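Local coordinates for protein mannan endo-1,6-alpha-mannosidase (Chaetomium thermophilum, PDB 6RY0) that is a family 76 glycoside hydrolase that probably cleaves or transfers alpha-1,6-mannosidic linkages, a step that would pass GPI-anchored glycoproteins into the fungal cell wall, at residues E34-S39 against S400-E405; M83-D88 against S394-V399. All blocks are in the same frame, centred on the assembly; numbering follows the deposited sequence.

Contact 1 (E34-S39 against S400-E405); sequences EEILES and SSLLIE
I36 and L403 form the centre of a small apolar interface between helix 33-48 and the chain leaving helix 389-401, the N-terminal and C-terminal helices of an alpha/alpha barrel of the kind known for glycoside hydrolase family 76. The two side chains slide past each other in opposite directions, and the CG2 methyl of I36 settles on the isopropyl group of L403. It lies 3.7 Å from L403 CG, equally near L403 CD2, and only slightly farther from L403 CD1. With CG2 anti to the backbone N (chi1 -65°, measured to CG1), the methyl branch of I36 takes up L403 while CG1 carries CD1 on to L402. There I36 CD1 stops 4.1 Å from L402 CB, the two side chains crossing at about a right angle.

L37 starts off alongside the interface, but its end comes nearer and brings CD2 to 3.7 Å from L403 CD1, again nearly at right angles. L403 thus gives both of its methyls to helix 33-48, and an alanine here would probably open a gap beneath I36 CG2 and cost L37 CD2 its contact with this leucine. No hydrogen bond joins the two segments, so their hold on each other is apolar throughout.

Around this first shell, T93 of helix 76-93 touches both L37 and L403, while I30 lies against both I36 and L402. L402 also meets A353 of helix 342-358. What presents the leucines is a type I turn from S401 to I404, with L402 and L403 as its two central residues. L403 N, inside the turn, reaches back to S400 O at 3.0 Å, and the closing bond from I404 N to S401 O is also 3.0 Å.

Contact 2 (M83-D88 against S394-V399); sequences MGTYVD and SVLAAV
The phenol ring of Y86 receives the CD2 methyl of L396 obliquely and off-centre, in a CH-pi contact 4.2 Å from CD2 to the ring centroid and 29° from the ring normal. The methyl favours the hydroxyl end of the ring: L396 CD2 is 3.8 Å from Y86 CZ and 3.9 Å from Y86 OH. Y98 packs edge-to-face with the same aromatic group, and M47, M48 and I102 add further side-chain contacts to it. Its hydroxyl is hydrogen-bonded to A44 O on helix 33-48, which gives the buried polar end a partner and ties down the far end of the ring. Although the CB of Y86 points away from S394-V399, the length of the side chain carries the hydroxyl end back to L396, and the two side chains cross at about a right angle.

The helices carrying these residues, 76-93 and 389-401, run in nearly the same direction, at 26° to each other with 10.1 Å between the axes of the short segments. Such a near-parallel pair is consistent with neighbouring inner helices of the alpha/alpha barrel that characterises family 76.

Their backbones come nearest at T85 and A397, whose CA atoms are 6.4 Å apart. T85 divides its two branches: OG1 stays beside the backbone N and hydrogen-bonds back to A81 O in its own helix, while CG2 is turned to the neighbour. T85 CG2 is 3.9 Å from L396 CD2. The contact of T85 CG2 with A397 CB is looser, at 4.5 Å. L396 extends its branch between the two residues of helix 76-93 because CG stands anti to the backbone N (chi1 172°); one methyl, CD2, consequently serves both T85 and Y86. On helix 323-337, R329 touches both T85 and A397.

In the fold
Contacts 1 and 2 have their centres about 11 Å apart and share helix 389-401: S394-V399 belongs to contact 2, and S400-E405 follows directly into contact 1. In sequence, both segments of contact 2 fall between those of contact 1, and its partner helix 76-93 comes next after helix 33-48. The final helix therefore packs on the first two, consistent with closure of the helical barrel. The two interfaces touch where I36 CG2 lies 3.6 Å from V399 O. Contact 2 is buried nearer the centre of the chain, whereas contact 1 is only partly buried. D73 and H385, which bind calcium, precede helices 76-93 and 389-401, though neither contact reaches the metal site.

Contact 1 (E34-S39 against S400-E405)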
loop_
_atom_site.group_PDB
_atom_site.type_symbol
_atom_site.label_atom_id
_atom_site.label_comp_id
_atom_site.label_asym_id
_atom_site.label_seq_id
_atom_site.Cartn_x
_atom_site.Cartn_y
_atom_site.Cartn_z
ATOM N N GLU A 34 -9.067 11.615 22.077
ATOM C CA GLU A 34 -7.840 11.965 22.757
ATOM C C GLU A 34 -6.960 10.739 23.050
ATOM O O GLU A 34 -5.747 10.744 22.912
ATOM C CB GLU A 34 -8.236 12.670 24.063
ATOM C CG GLU A 34 -8.940 14.040 23.866
ATOM C CD GLU A 34 -10.347 13.992 23.222
ATOM O OE1 GLU A 34 -11.145 13.054 23.499
ATOM O OE2 GLU A 34 -10.653 14.928 22.432
ATOM N N GLU A 35 -7.588 9.661 23.516
ATOM C CA GLU A 35 -6.833 8.432 23.809
ATOM C C GLU A 35 -6.244 7.865 22.523
ATOM O O GLU A 35 -5.114 7.409 22.497
ATOM C CB GLU A 35 -7.717 7.389 24.488
ATOM C CG GLU A 35 -8.033 7.741 25.934
ATOM C CD GLU A 35 -8.927 6.758 26.646
ATOM O OE1 GLU A 35 -9.412 5.801 26.013
ATOM O OE2 GLU A 35 -9.152 6.945 27.868
ATOM N N ILE A 36 -7.037 7.834 21.461
ATOM C CA ILE A 36 -6.545 7.339 20.170
ATOM C C ILE A 36 -5.385 8.181 19.692
ATOM O O ILE A 36 -4.376 7.651 19.213
ATOM C CB ILE A 36 -7.661 7.302 19.140
ATOM C CG1 ILE A 36 -8.738 6.280 19.537
ATOM C CG2 ILE A 36 -7.119 6.944 17.749
ATOM C CD1 ILE A 36 -10.046 6.432 18.759
ATOM N N LEU A 37 -5.492 9.504 19.793
ATOM C CA LEU A 37 -4.384 10.373 19.389
ATOM C C LEU A 37 -3.128 10.084 20.165
ATOM O O LEU A 37 -2.048 10.030 19.579
ATOM C CB LEU A 37 -4.764 11.843 19.538
ATOM C CG LEU A 37 -5.729 12.396 18.497
ATOM C CD1 LEU A 37 -6.336 13.715 19.000
ATOM C CD2 LEU A 37 -4.995 12.627 17.202
ATOM N N GLU A 38 -3.257 9.901 21.480
ATOM C CA GLU A 38 -2.082 9.604 22.280
ATOM C C GLU A 38 -1.490 8.248 21.923
ATOM O O GLU A 38 -0.267 8.108 21.811
ATOM C CB GLU A 38 -2.408 9.659 23.785
ATOM C CG GLU A 38 -1.237 9.246 24.683
ATOM C CD GLU A 38 -1.533 9.279 26.161
ATOM O OE1 GLU A 38 -2.218 10.248 26.588
ATOM O OE2 GLU A 38 -1.052 8.352 26.904
ATOM N N SER A 39 -2.338 7.228 21.799
ATOM C CA SER A 39 -1.841 5.914 21.411
ATOM C C SER A 39 -1.140 5.971 20.052
ATOM O O SER A 39 -0.059 5.415 19.877
ATOM C CB SER A 39 -2.974 4.915 21.398
ATOM O OG SER A 39 -3.408 4.669 22.723
ATOM N N SER A 400 -4.254 4.712 13.880
ATOM C CA SER A 400 -4.451 6.025 13.275
ATOM C C SER A 400 -5.737 6.077 12.476
ATOM O O SER A 400 -6.477 7.067 12.482
ATOM C CB SER A 400 -3.281 6.414 12.359
ATOM O OG SER A 400 -2.066 6.425 13.054
ATOM N N SER A 401 -6.026 5.003 11.747
ATOM C CA SER A 401 -7.186 4.999 10.885
ATOM C C SER A 401 -8.503 4.977 11.664
ATOM O O SER A 401 -9.552 5.279 11.080
ATOM C CB SER A 401 -7.094 3.853 9.884
ATOM O OG SER A 401 -6.048 4.115 8.963
ATOM N N LEU A 402 -8.468 4.719 12.985
ATOM C CA LEU A 402 -9.659 4.911 13.802
ATOM C C LEU A 402 -10.139 6.360 13.781
ATOM O O LEU A 402 -11.267 6.614 14.163
ATOM C CB LEU A 402 -9.401 4.499 15.257
ATOM C CG LEU A 402 -9.158 3.010 15.478
ATOM C CD1 LEU A 402 -8.793 2.791 16.921
ATOM C CD2 LEU A 402 -10.365 2.150 15.074
ATOM N N LEU A 403 -9.294 7.295 13.356
ATOM C CA LEU A 403 -9.655 8.685 13.283
ATOM C C LEU A 403 -10.235 9.102 11.938
ATOM O O LEU A 403 -10.437 10.290 11.698
ATOM C CB LEU A 403 -8.452 9.563 13.644
ATOM C CG LEU A 403 -7.873 9.302 15.047
ATOM C CD1 LEU A 403 -6.484 9.946 15.169
ATOM C CD2 LEU A 403 -8.818 9.789 16.124
ATOM N N ILE A 404 -10.526 8.153 11.059
ATOM C CA ILE A 404 -10.969 8.492 9.709
ATOM C C ILE A 404 -12.234 9.357 9.723
ATOM O O ILE A 404 -12.372 10.198 8.862
ATOM C CB ILE A 404 -11.137 7.217 8.848
ATOM C CG1 ILE A 404 -11.231 7.548 7.353
ATOM C CG2 ILE A 404 -12.324 6.374 9.275
ATOM C CD1 ILE A 404 -9.917 7.942 6.739
ATOM N N GLU A 405 -13.139 9.174 10.686
ATOM C CA GLU A 405 -14.378 9.951 10.712
ATOM C C GLU A 405 -14.113 11.444 10.828
ATOM O O GLU A 405 -14.966 12.248 10.473
ATOM C CB GLU A 405 -15.296 9.469 11.865
ATOM C CG GLU A 405 -14.643 9.559 13.326
ATOM C CD GLU A 405 -15.583 9.167 14.484
ATOM O OE1 GLU A 405 -15.265 8.195 15.223
ATOM O OE2 GLU A 405 -16.623 9.851 14.674
#

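Contact 2 (M83-D88 against S394-V399)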
loop_
_atom_site.group_PDB
_atom_site.type_symbol
_atom_site.label_atom_id
_atom_site.label_comp_id
_atom_site.label_asym_id
_atom_site.label_seq_id
_atom_site.Cartn_x
_atom_site.Cartn_y
_atom_site.Cartn_z
ATOM N N MET A 83 6.791 5.302 4.454
ATOM C CA MET A 83 6.582 6.708 4.160
ATOM C C MET A 83 5.100 7.000 4.053
ATOM O O MET A 83 4.587 7.962 4.616
ATOM C CB MET A 83 7.317 7.122 2.882
ATOM C CG MET A 83 8.837 6.956 2.893
ATOM S SD MET A 83 9.774 7.838 4.146
ATOM C CE MET A 83 10.037 6.538 5.356
ATOM N N GLY A 84 4.386 6.183 3.282
ATOM C CA GLY A 84 2.964 6.415 3.121
ATOM C C GLY A 84 2.198 6.301 4.431
ATOM O O GLY A 84 1.264 7.058 4.690
ATOM N N THR A 85 2.591 5.359 5.279
ATOM C CA THR A 85 1.960 5.216 6.589
ATOM C C THR A 85 2.043 6.526 7.383
ATOM O O THR A 85 1.083 6.921 8.046
ATOM C CB THR A 85 2.591 4.067 7.383
ATOM O OG1 THR A 85 2.463 2.851 6.642
ATOM C CG2 THR A 85 1.892 3.860 8.701
ATOM N N TYR A 86 3.186 7.214 7.304
ATOM C CA TYR A 86 3.370 8.455 8.002
ATOM C C TYR A 86 2.699 9.659 7.338
ATOM O O TYR A 86 2.290 10.591 8.031
ATOM C CB TYR A 86 4.856 8.769 8.277
ATOM C CG TYR A 86 5.360 7.992 9.485
ATOM C CD1 TYR A 86 5.738 6.663 9.383
ATOM C CD2 TYR A 86 5.433 8.588 10.739
ATOM C CE1 TYR A 86 6.146 5.949 10.480
ATOM C CE2 TYR A 86 5.853 7.874 11.851
ATOM C CZ TYR A 86 6.196 6.557 11.713
ATOM O OH TYR A 86 6.635 5.808 12.762
ATOM N N VAL A 87 2.573 9.646 6.023
ATOM C CA VAL A 87 1.737 10.643 5.355
ATOM C C VAL A 87 0.296 10.532 5.851
ATOM O O VAL A 87 -0.361 11.535 6.165
ATOM C CB VAL A 87 1.836 10.463 3.828
ATOM C CG1 VAL A 87 0.819 11.325 3.097
ATOM C CG2 VAL A 87 3.251 10.797 3.334
ATOM N N ASP A 88 -0.198 9.299 5.952
ATOM C CA ASP A 88 -1.530 9.063 6.521
ATOM C C ASP A 88 -1.588 9.455 8.001
ATOM O O ASP A 88 -2.567 10.055 8.438
ATOM C CB ASP A 88 -1.999 7.618 6.331
ATOM C CG ASP A 88 -2.960 7.440 5.184
ATOM O OD1 ASP A 88 -3.594 8.421 4.732
ATOM O OD2 ASP A 88 -3.093 6.255 4.760
ATOM N N SER A 394 1.867 -1.880 11.080
ATOM C CA SER A 394 0.489 -2.299 10.962
ATOM C C SER A 394 -0.374 -1.814 12.108
ATOM O O SER A 394 -1.522 -1.408 11.868
ATOM C CB SER A 394 0.399 -3.816 10.784
ATOM O OG SER A 394 0.891 -4.177 9.508
ATOM N N VAL A 395 0.129 -1.845 13.348
ATOM C CA VAL A 395 -0.667 -1.329 14.446
ATOM C C VAL A 395 -0.803 0.195 14.346
ATOM O O VAL A 395 -1.881 0.735 14.585
ATOM C CB VAL A 395 -0.124 -1.754 15.812
ATOM C CG1 VAL A 395 -1.003 -1.193 16.926
ATOM C CG2 VAL A 395 -0.058 -3.278 15.886
ATOM N N LEU A 396 0.279 0.889 13.992
ATOM C CA LEU A 396 0.200 2.328 13.771
ATOM C C LEU A 396 -0.900 2.669 12.756
ATOM O O LEU A 396 -1.710 3.578 12.969
ATOM C CB LEU A 396 1.544 2.869 13.315
ATOM C CG LEU A 396 1.576 4.340 12.867
ATOM C CD1 LEU A 396 1.174 5.261 13.984
ATOM C CD2 LEU A 396 2.968 4.683 12.367
ATOM N N ALA A 397 -0.921 1.939 11.645
ATOM C CA ALA A 397 -1.920 2.145 10.610
ATOM C C ALA A 397 -3.336 1.911 11.130
ATOM O O ALA A 397 -4.243 2.707 10.889
ATOM C CB ALA A 397 -1.622 1.191 9.450
ATOM N N ALA A 398 -3.531 0.816 11.851
ATOM C CA ALA A 398 -4.864 0.473 12.344
ATOM C C ALA A 398 -5.370 1.496 13.343
ATOM O O ALA A 398 -6.536 1.894 13.303
ATOM C CB ALA A 398 -4.865 -0.928 12.957
ATOM N N VAL A 399 -4.517 1.912 14.272
ATOM C CA VAL A 399 -4.957 2.842 15.299
ATOM C C VAL A 399 -5.183 4.227 14.712
ATOM O O VAL A 399 -6.195 4.874 14.988
ATOM C CB VAL A 399 -3.972 2.840 16.489
ATOM C CG1 VAL A 399 -4.310 3.954 17.476
ATOM C CG2 VAL A 399 -3.993 1.488 17.173
#